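MmoQ Response regulator (Methylococcus capsulatus, PDB 3LJX) probably makes cyclic di-GMP from two GTP as a full-length protein with a GGDEF domain, this fragment holding its all-helical HDOD domain. Local coordinates at residues Gln111-Leu114 with Ala115-Val118; Ile170-Glu173 with Arg174-Phe177; Val71-Ala74 with Ile75-Val78; Met187-Asp191 with Trp192-Gln196. All coordinates share one frame; numbering follows the deposited sequence.

Interaction 1 of 4, residues Gln111-Leu114 with Ala115-Val118; sequences QKSL and ARAV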
loop_
_atom_site.group_PDB
_atom_site.type_symbol
_atom_site.label_atom_id
_atom_site.label_comp_id
_atom_site.label_asym_id
_atom_site.label_seq_id
_atom_site.Cartn_x
_atom_site.Cartn_y
_atom_site.Cartn_z
ATOM N N GLN A 111 -2.929 9.100 5.100
ATOM C CA GLN A 111 -1.768 9.710 5.719
ATOM C C GLN A 111 -0.772 8.618 6.124
ATOM O O GLN A 111 0.427 8.700 5.842
ATOM C CB GLN A 111 -2.196 10.550 6.927
ATOM C CG GLN A 111 -1.039 11.128 7.717
ATOM C CD GLN A 111 -1.499 11.821 8.982
ATOM O OE1 GLN A 111 -2.349 11.315 9.726
ATOM N NE2 GLN A 111 -0.932 12.986 9.238
ATOM N N LYS A 112 -1.278 7.576 6.766
ATOM C CA LYS A 112 -0.420 6.505 7.253
ATOM C C LYS A 112 0.223 5.718 6.107
ATOM O O LYS A 112 1.378 5.311 6.199
ATOM C CB LYS A 112 -1.231 5.579 8.144
ATOM C CG LYS A 112 -0.494 4.357 8.636
ATOM C CD LYS A 112 -1.162 3.906 9.906
ATOM C CE LYS A 112 -1.460 5.129 10.762
ATOM N NZ LYS A 112 -2.709 4.987 11.563
ATOM N N SER A 113 -0.522 5.512 5.023
ATOM C CA SER A 113 -0.018 4.718 3.903
ATOM C C SER A 113 1.201 5.386 3.249
ATOM O O SER A 113 2.209 4.735 2.957
ATOM C CB SER A 113 -1.135 4.472 2.878
ATOM O OG SER A 113 -2.086 3.543 3.387
ATOM N N LEU A 114 1.110 6.695 3.048
ATOM C CA LEU A 114 2.208 7.455 2.480
ATOM C C LEU A 114 3.405 7.504 3.439
ATOM O O LEU A 114 4.552 7.283 3.029
ATOM C CB LEU A 114 1.746 8.876 2.157
ATOM C CG LEU A 114 2.830 9.782 1.568
ATOM C CD1 LEU A 114 3.420 9.165 0.288
ATOM C CD2 LEU A 114 2.246 11.166 1.294
ATOM N N ALA A 115 3.137 7.796 4.712
ATOM C CA ALA A 115 4.207 7.920 5.697
ATOM C C ALA A 115 4.978 6.608 5.756
ATOM O O ALA A 115 6.213 6.604 5.800
ATOM C CB ALA A 115 3.640 8.290 7.091
ATOM N N ARG A 116 4.243 5.494 5.745
ATOM C CA ARG A 116 4.876 4.182 5.741
ATOM C C ARG A 116 5.681 3.944 4.463
ATOM O O ARG A 116 6.809 3.462 4.517
ATOM C CB ARG A 116 3.840 3.072 5.936
ATOM C CG ARG A 116 4.459 1.699 6.151
ATOM C CD ARG A 116 3.376 0.648 6.374
ATOM N NE ARG A 116 2.404 0.708 5.299
ATOM C CZ ARG A 116 1.095 0.836 5.471
ATOM N NH1 ARG A 116 0.585 0.882 6.690
ATOM N NH2 ARG A 116 0.299 0.916 4.414
ATOM N N ALA A 117 5.108 4.277 3.311
ATOM C CA ALA A 117 5.838 4.161 2.052
ATOM C C ALA A 117 7.153 4.940 2.152
ATOM O O ALA A 117 8.214 4.435 1.783
ATOM C CB ALA A 117 5.000 4.691 0.898
ATOM N N VAL A 118 7.079 6.167 2.661
ATOM C CA VAL A 118 8.257 7.037 2.729
ATOM C C VAL A 118 9.304 6.462 3.678
ATOM O O VAL A 118 10.505 6.422 3.358
ATOM C CB VAL A 118 7.890 8.454 3.198
ATOM C CG1 VAL A 118 9.154 9.215 3.614
ATOM C CG2 VAL A 118 7.120 9.197 2.107
HETATM O O HOH W 1 -2.225 2.346 6.168
#

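Interaction 2 of 4, residues Ile170-Glu173 with Arg174-Phe177; sequences IALE and RERF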
loop_
_atom_site.group_PDB
_atom_site.type_symbol
_atom_site.label_atom_id
_atom_site.label_comp_id
_atom_site.label_asym_id
_atom_site.label_seq_id
_atom_site.Cartn_x
_atom_site.Cartn_y
_atom_site.Cartn_z
ATOM N N ILE A 170 -10.180 -8.818 12.839
ATOM C CA ILE A 170 -9.821 -9.828 11.849
ATOM C C ILE A 170 -10.836 -10.967 11.893
ATOM O O ILE A 170 -11.368 -11.384 10.851
ATOM C CB ILE A 170 -8.403 -10.409 12.091
ATOM C CG1 ILE A 170 -7.327 -9.325 11.920
ATOM C CG2 ILE A 170 -8.136 -11.595 11.156
ATOM C CD1 ILE A 170 -7.194 -8.806 10.497
ATOM N N ALA A 171 -11.118 -11.458 13.100
ATOM C CA ALA A 171 -12.090 -12.541 13.269
ATOM C C ALA A 171 -13.471 -12.128 12.760
ATOM O O ALA A 171 -14.193 -12.931 12.169
ATOM C CB ALA A 171 -12.168 -12.982 14.735
ATOM N N LEU A 172 -13.834 -10.870 12.987
ATOM C CA LEU A 172 -15.159 -10.397 12.620
ATOM C C LEU A 172 -15.257 -10.282 11.111
ATOM O O LEU A 172 -16.294 -10.604 10.512
ATOM C CB LEU A 172 -15.452 -9.051 13.279
ATOM C CG LEU A 172 -16.909 -8.605 13.195
ATOM C CD1 LEU A 172 -17.847 -9.774 13.471
ATOM C CD2 LEU A 172 -17.174 -7.470 14.165
ATOM N N GLU A 173 -14.167 -9.838 10.494
ATOM C CA GLU A 173 -14.126 -9.699 9.046
ATOM C C GLU A 173 -14.334 -11.057 8.399
ATOM O O GLU A 173 -15.157 -11.193 7.493
ATOM C CB GLU A 173 -12.810 -9.067 8.591
ATOM C CG GLU A 173 -12.660 -7.594 8.977
ATOM C CD GLU A 173 -11.254 -7.073 8.725
ATOM O OE1 GLU A 173 -10.373 -7.896 8.380
ATOM O OE2 GLU A 173 -11.029 -5.849 8.887
ATOM N N ARG A 174 -13.620 -12.067 8.882
ATOM C CA ARG A 174 -13.763 -13.420 8.337
ATOM C C ARG A 174 -15.211 -13.919 8.401
ATOM O O ARG A 174 -15.702 -14.553 7.471
ATOM C CB ARG A 174 -12.814 -14.394 9.035
ATOM C CG ARG A 174 -11.357 -14.196 8.618
ATOM C CD ARG A 174 -10.409 -15.058 9.428
ATOM N NE ARG A 174 -9.012 -14.788 9.087
ATOM C CZ ARG A 174 -7.957 -15.253 9.763
ATOM N NH1 ARG A 174 -8.123 -16.012 10.843
ATOM N NH2 ARG A 174 -6.726 -14.953 9.361
ATOM N N GLU A 175 -15.894 -13.601 9.490
ATOM C CA GLU A 175 -17.281 -13.995 9.669
ATOM C C GLU A 175 -18.194 -13.312 8.646
ATOM O O GLU A 175 -19.023 -13.962 7.991
ATOM C CB GLU A 175 -17.709 -13.629 11.085
ATOM C CG GLU A 175 -18.926 -14.332 11.601
ATOM C CD GLU A 175 -19.104 -14.094 13.096
ATOM O OE1 GLU A 175 -18.470 -14.819 13.894
ATOM O OE2 GLU A 175 -19.859 -13.168 13.471
ATOM N N ARG A 176 -18.035 -11.998 8.503
ATOM C CA ARG A 176 -18.919 -11.216 7.640
ATOM C C ARG A 176 -18.627 -11.408 6.148
ATOM O O ARG A 176 -19.544 -11.477 5.321
ATOM C CB ARG A 176 -18.833 -9.732 8.011
ATOM C CG ARG A 176 -19.093 -9.432 9.489
ATOM C CD ARG A 176 -20.560 -9.615 9.836
ATOM N NE ARG A 176 -21.095 -8.466 10.558
ATOM C CZ ARG A 176 -21.399 -8.483 11.850
ATOM N NH1 ARG A 176 -21.237 -9.599 12.553
ATOM N NH2 ARG A 176 -21.870 -7.390 12.440
ATOM N N PHE A 177 -17.345 -11.528 5.813
ATOM C CA PHE A 177 -16.902 -11.407 4.429
ATOM C C PHE A 177 -16.136 -12.620 3.900
ATOM O O PHE A 177 -15.774 -12.660 2.728
ATOM C CB PHE A 177 -15.997 -10.174 4.289
ATOM C CG PHE A 177 -16.567 -8.914 4.890
ATOM C CD1 PHE A 177 -17.712 -8.333 4.370
ATOM C CD2 PHE A 177 -15.930 -8.287 5.941
ATOM C CE1 PHE A 177 -18.224 -7.158 4.909
ATOM C CE2 PHE A 177 -16.439 -7.113 6.480
ATOM C CZ PHE A 177 -17.585 -6.554 5.964
#

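Interaction 3 of 4, residues Val71-Ala74 with Ile75-Val78; sequences VIDA and IDLV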
loop_
_atom_site.group_PDB
_atom_site.type_symbol
_atom_site.label_atom_id
_atom_site.label_comp_id
_atom_site.label_asym_id
_atom_site.label_seq_id
_atom_site.Cartn_x
_atom_site.Cartn_y
_atom_site.Cartn_z
ATOM N N VAL A 71 5.305 3.281 -10.074
ATOM C CA VAL A 71 4.677 4.039 -11.142
ATOM C C VAL A 71 5.705 4.402 -12.217
ATOM O O VAL A 71 5.420 4.299 -13.412
ATOM C CB VAL A 71 3.995 5.293 -10.614
ATOM C CG1 VAL A 71 3.184 5.966 -11.723
ATOM C CG2 VAL A 71 3.100 4.930 -9.429
ATOM N N ILE A 72 6.911 4.799 -11.807
ATOM C CA ILE A 72 7.909 5.220 -12.798
ATOM C C ILE A 72 8.320 4.043 -13.705
ATOM O O ILE A 72 8.503 4.212 -14.916
ATOM C CB ILE A 72 9.124 5.878 -12.152
ATOM C CG1 ILE A 72 10.014 6.517 -13.220
ATOM C CG2 ILE A 72 9.903 4.870 -11.329
ATOM C CD1 ILE A 72 9.365 7.676 -13.938
ATOM N N ASP A 73 8.435 2.846 -13.134
ATOM C CA ASP A 73 8.711 1.668 -13.961
ATOM C C ASP A 73 7.539 1.311 -14.873
ATOM O O ASP A 73 7.741 0.884 -16.013
ATOM C CB ASP A 73 9.113 0.474 -13.105
ATOM C CG ASP A 73 10.449 0.682 -12.425
ATOM O OD1 ASP A 73 11.359 1.257 -13.075
ATOM O OD2 ASP A 73 10.584 0.285 -11.242
ATOM N N ALA A 74 6.316 1.485 -14.385
ATOM C CA ALA A 74 5.160 1.256 -15.249
ATOM C C ALA A 74 5.205 2.205 -16.459
ATOM O O ALA A 74 4.979 1.793 -17.608
ATOM C CB ALA A 74 3.856 1.420 -14.472
ATOM N N ILE A 75 5.516 3.471 -16.200
ATOM C CA ILE A 75 5.605 4.457 -17.268
ATOM C C ILE A 75 6.643 4.044 -18.316
ATOM O O ILE A 75 6.341 4.022 -19.507
ATOM C CB ILE A 75 5.956 5.845 -16.728
ATOM C CG1 ILE A 75 4.776 6.434 -15.964
ATOM C CG2 ILE A 75 6.318 6.766 -17.868
ATOM C CD1 ILE A 75 5.064 7.823 -15.401
ATOM N N ASP A 76 7.856 3.707 -17.873
ATOM C CA ASP A 76 8.903 3.234 -18.789
ATOM C C ASP A 76 8.407 2.050 -19.606
ATOM O O ASP A 76 8.755 1.905 -20.768
ATOM C CB ASP A 76 10.165 2.800 -18.030
ATOM C CG ASP A 76 10.788 3.927 -17.219
ATOM O OD1 ASP A 76 10.427 5.104 -17.449
ATOM O OD2 ASP A 76 11.640 3.629 -16.344
ATOM N N LEU A 77 7.600 1.194 -18.990
ATOM C CA LEU A 77 7.168 -0.029 -19.651
ATOM C C LEU A 77 6.037 0.196 -20.663
ATOM O O LEU A 77 6.172 -0.186 -21.823
ATOM C CB LEU A 77 6.758 -1.083 -18.620
ATOM C CG LEU A 77 6.252 -2.400 -19.205
ATOM C CD1 LEU A 77 7.396 -3.121 -19.913
ATOM C CD2 LEU A 77 5.659 -3.273 -18.110
ATOM N N VAL A 78 4.933 0.812 -20.233
ATOM C CA VAL A 78 3.757 0.957 -21.099
ATOM C C VAL A 78 3.628 2.333 -21.792
ATOM O O VAL A 78 2.851 2.490 -22.731
ATOM C CB VAL A 78 2.438 0.621 -20.347
ATOM C CG1 VAL A 78 2.465 -0.810 -19.847
ATOM C CG2 VAL A 78 2.204 1.585 -19.201
HETATM O O HOH W 2 12.263 0.673 -15.721
#

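Interaction 4 of 4, residues Met187-Asp191 with Trp192-Gln196; sequences MLLTD and WGFPQ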
loop_
_atom_site.group_PDB
_atom_site.type_symbol
_atom_site.label_atom_id
_atom_site.label_comp_id
_atom_site.label_asym_id
_atom_site.label_seq_id
_atom_site.Cartn_x
_atom_site.Cartn_y
_atom_site.Cartn_z
HETATM N N MSE A 187 -4.005 -10.813 -1.488
HETATM C CA MSE A 187 -4.654 -11.271 -2.711
HETATM C C MSE A 187 -4.645 -10.164 -3.745
HETATM O O MSE A 187 -4.402 -10.420 -4.914
HETATM C CB MSE A 187 -6.086 -11.725 -2.457
HETATM C CG MSE A 187 -6.196 -12.943 -1.539
HETATM SE SE MSE A 187 -8.074 -13.305 -1.111
HETATM C CE MSE A 187 -8.756 -13.551 -2.927
ATOM N N LEU A 188 -4.901 -8.934 -3.304
ATOM C CA LEU A 188 -4.861 -7.778 -4.198
ATOM C C LEU A 188 -3.444 -7.637 -4.780
ATOM O O LEU A 188 -3.262 -7.546 -6.008
ATOM C CB LEU A 188 -5.271 -6.512 -3.434
ATOM C CG LEU A 188 -6.678 -5.939 -3.673
ATOM C CD1 LEU A 188 -7.690 -7.014 -4.032
ATOM C CD2 LEU A 188 -7.173 -5.104 -2.501
ATOM N N LEU A 189 -2.444 -7.644 -3.898
ATOM C CA LEU A 189 -1.061 -7.443 -4.322
ATOM C C LEU A 189 -0.648 -8.554 -5.280
ATOM O O LEU A 189 0.082 -8.329 -6.251
ATOM C CB LEU A 189 -0.107 -7.395 -3.117
ATOM C CG LEU A 189 -0.241 -6.210 -2.157
ATOM C CD1 LEU A 189 0.755 -6.330 -0.998
ATOM C CD2 LEU A 189 -0.052 -4.879 -2.881
ATOM N N THR A 190 -1.124 -9.758 -5.006
ATOM C CA THR A 190 -0.847 -10.867 -5.896
ATOM C C THR A 190 -1.522 -10.644 -7.259
ATOM O O THR A 190 -0.886 -10.825 -8.301
ATOM C CB THR A 190 -1.307 -12.175 -5.280
ATOM O OG1 THR A 190 -0.490 -12.453 -4.141
ATOM C CG2 THR A 190 -1.192 -13.317 -6.287
ATOM N N ASP A 191 -2.788 -10.226 -7.258
ATOM C CA ASP A 191 -3.460 -9.920 -8.526
ATOM C C ASP A 191 -2.734 -8.817 -9.289
ATOM O O ASP A 191 -2.717 -8.838 -10.511
ATOM C CB ASP A 191 -4.933 -9.519 -8.343
ATOM C CG ASP A 191 -5.717 -9.539 -9.681
ATOM O OD1 ASP A 191 -5.795 -10.632 -10.308
ATOM O OD2 ASP A 191 -6.254 -8.481 -10.113
ATOM N N TRP A 192 -2.136 -7.860 -8.575
ATOM C CA TRP A 192 -1.536 -6.700 -9.238
ATOM C C TRP A 192 -0.103 -6.937 -9.719
ATOM O O TRP A 192 0.535 -6.029 -10.263
ATOM C CB TRP A 192 -1.604 -5.461 -8.340
ATOM C CG TRP A 192 -2.997 -5.112 -7.975
ATOM C CD1 TRP A 192 -4.147 -5.639 -8.513
ATOM C CD2 TRP A 192 -3.412 -4.177 -6.981
ATOM N NE1 TRP A 192 -5.251 -5.075 -7.915
ATOM C CE2 TRP A 192 -4.826 -4.172 -6.971
ATOM C CE3 TRP A 192 -2.727 -3.336 -6.095
ATOM C CZ2 TRP A 192 -5.565 -3.363 -6.112
ATOM C CZ3 TRP A 192 -3.460 -2.531 -5.243
ATOM C CH2 TRP A 192 -4.864 -2.548 -5.258
ATOM N N GLY A 193 0.402 -8.152 -9.513
ATOM C CA GLY A 193 1.680 -8.524 -10.086
ATOM C C GLY A 193 2.830 -8.847 -9.148
ATOM O O GLY A 193 3.862 -9.338 -9.609
ATOM N N PHE A 194 2.679 -8.589 -7.850
ATOM C CA PHE A 194 3.779 -8.837 -6.914
ATOM C C PHE A 194 4.057 -10.335 -6.765
ATOM O O PHE A 194 3.144 -11.130 -6.583
ATOM C CB PHE A 194 3.485 -8.211 -5.542
ATOM C CG PHE A 194 3.668 -6.713 -5.503
ATOM C CD1 PHE A 194 4.904 -6.158 -5.191
ATOM C CD2 PHE A 194 2.606 -5.858 -5.773
ATOM C CE1 PHE A 194 5.076 -4.783 -5.148
ATOM C CE2 PHE A 194 2.772 -4.482 -5.738
ATOM C CZ PHE A 194 4.015 -3.944 -5.427
ATOM N N PRO A 195 5.325 -10.732 -6.841
ATOM C CA PRO A 195 5.617 -12.159 -6.643
ATOM C C PRO A 195 5.501 -12.562 -5.171
ATOM O O PRO A 195 5.570 -11.713 -4.277
ATOM C CB PRO A 195 7.067 -12.284 -7.132
ATOM C CG PRO A 195 7.672 -10.932 -6.860
ATOM C CD PRO A 195 6.540 -9.932 -7.078
ATOM N N GLN A 196 5.332 -13.852 -4.916
ATOM C CA GLN A 196 5.059 -14.314 -3.561
ATOM C C GLN A 196 6.092 -13.913 -2.487
ATOM O O GLN A 196 5.701 -13.719 -1.334
ATOM C CB GLN A 196 4.804 -15.826 -3.532
ATOM C CG GLN A 196 4.096 -16.298 -2.268
ATOM C CD GLN A 196 4.161 -17.810 -2.085
ATOM O OE1 GLN A 196 3.668 -18.577 -2.924
ATOM N NE2 GLN A 196 4.777 -18.247 -0.985
#

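Interaction 1 of 4, residues Gln111-Leu114 with Ala115-Val118
Ser113 and Arg116 meet on one flank of helix 106-125 through a shared water. The water donates to Ser113 OG at 3.0 Å and accepts from Arg116 NH1 at 3.2 Å. Arg116 sets out extended, CG anti to the backbone N (chi1 -171°), then bends at chi3 (53°), which turns the guanidinium back along the helix until one face lies over Ser113 CA, with NH2 3.8 Å from that carbon. Lys112 CG comes up obliquely to the same group, 4.1 Å from Arg116 NH1, while the end of the lysine chain leads away; its side chain touches Asp231. Ser113 OG, beside its own backbone N (chi1 -72°), also bonds back to Tyr109 O. The guanidinium is fixed further by a salt bridge to Asp143 and by hydrogen bonds to Gly139 O and Gln227, so all three of its nitrogens are engaged and its rotation is settled. On another flank, Leu114 CD1 lies 4.1 Å from Val118 CG2, and Phe136 of helix 132-141 packs on both residues. Beneath the side chains run successive i to i+4 backbone bonds, among them Val118 N to Leu114 O at 2.8 Å: a regular alpha-helical segment, packed against helices 132-141 and 214-233 of the all-helical HDOD fold.

Interaction 2 of 4, residues Ile170-Glu173 with Arg174-Phe177
Leu172 and Arg176, one turn apart on helix 166-177, make an aliphatic-to-guanidinium contact: Leu172 CD1 approaches Arg176 NH1 at 3.5 Å, and Leu172 CG lies over one face of the planar group. Arg176 reaches this position because its chain bends at chi2 (-72°) and chi3 (-130°), folding back over the leucine. Two residues earlier, Ile170 CG2 lies over a face of the Arg174 guanidinium, 3.9 Å from CZ and offset toward the rim; here the arginine chain is extended from CG to NE. Aromatic packing follows at Phe177, where Arg176 CB sits over the ring centre, 3.7 Å above its plane, and Glu173 CB comes within 4.2 Å of CD2. The ring also stacks with Trp153.

The backbone bonds are those of an alpha helix near its C-terminal end, an amphipathic helix of the HDOD domain resting on helices 144-152 and 154-163; the last of them joins Phe177 N to Glu173 O at 2.8 Å.

Charged ends find their main partners beyond the helix. Arg174 NE pairs with Asp180 and Arg176 NH2 with Glu159, whereas Glu175 OE2 gives Arg176 NH1 just a long ion pair of 3.9 Å, in the guanidinium plane. An alanine in place of Arg176 is likely to leave Glu159 without this counter-charge and to take away part of the cover of Leu172 CD1. Buried Glu173 is held at both oxygens, OE2 by Tyr157 OH and OE1 by His181 N, the first residue of helix 181-191, whose N-terminal end would probably favour the carboxylate's negative charge.

Interaction 3 of 4, residues Val71-Ala74 with Ile75-Val78
Asp73 and Asp76 come together on the outer side of the short alpha helix 71-78 of the HDOD domain, whose other side rests on helices 36-43, 47-58 and 80-88. Their side chains cross at a slant, the carboxylate planes 68° apart and Asp73 OD1 lying 4.0 Å from Asp76 OD2. Two like charges at this distance probably disfavour each other, but a water bridges them from one side, donating to Asp73 OD1 at 2.9 Å and to Asp76 OD2 at 3.1 Å. Lys133 of helix 132-141 adds a salt bridge to Asp73 OD1, which is likely to ease the repulsion further, while Asp73 OD2 bonds to the hydroxyl of Ser70 just ahead of the helix.

Asp76 is turned back over the preceding turn: with CG beside its own backbone N (chi1 -60°), the carboxylate carbon comes to 3.3 Å from Ile72 O, the same carbonyl that accepts Asp76 N. Ile75 leans backward likewise, bringing CG1 to 3.4 Å from Val71 O. Its side chain packs on Ala36, Leu80 and Val83, whereas Val71 meets Ala40, Ile43 and Thr50; Ala74 fits against Ile53 and Ala57. The face turned to the neighbouring helices is thus apolar, and the two acids lie away from it.

The backbone bonds change character toward the C-terminal end. Leu77 N is divided between Asp73 O and, weakly, Ala74 O. Val78 N then makes an almost straight bond to Ala74 O (2.8 Å, 176°), and Val78 CG2, lodged between its own backbone N and carbonyl carbon, crowds in at 3.2 Å from that oxygen.

Interaction 4 of 4, residues Met187-Asp191 with Trp192-Gln196
Trp192 lies flat across the last turn of helix 181-191. Leu188 O stands 3.1 Å above one face of its ring, offset toward the rim, and also accepts Trp192 N at 2.8 Å. Over the same face Leu188 CB makes a CH-pi contact, 4.3 Å from the centroid of the six-membered ring, and CG reaches CZ2 at 3.7 Å; the two side chains run side by side in the same direction. With CG beside its own backbone N (chi1 -59°), the indole folds back along the helix to meet the leucine. Met10, Leu141 and Val144 pack around it, and Trp192 O bonds to Asn58. An alanine here would probably strip Leu188 of its aromatic cover and open a gap facing Leu141 and Val144.

Leu189 and Phe194 form the second apolar pair. Leu189 CD2 meets the ring at CE2, 4.0 Å away, while Leu189 O lies at the ring edge, in its plane, and accepts Phe194 N at 3.1 Å. Both side chains join helices 132-141 and 196-204, through Leu138 and Leu202 for the leucine and Thr137 and Ile199 for the phenylalanine.

Between the aromatics, Gly193 takes a positive phi (116°) and its N bonds to Thr190 O at 3.2 Å, from above the carbonyl plane. The paired Gly193 and Phe194 bonds, with the Leu189-Phe194 packing across them, are a Schellman motif ending the helix.

Along the chain the order is interaction 3, interaction 1, interaction 2, interaction 4. Each is local and complete before the next begins, so none spans a long loop, nests or crosses. Interaction 3 lies in the earlier helices, about 36 Å centre to centre from interaction 2 and across the middle of the chain from it. Helix 132-141 connects three of them: it supplies Lys133 to interaction 3, Phe136 to interaction 1 and Leu138 to interaction 4. Interactions 2 and 4 sit on consecutive helices, 166-177 and 181-191, and both lean on helix 144-152, at Leu149 and at Val144 with Ala148. Interaction 4 then turns the chain into helix 196-204.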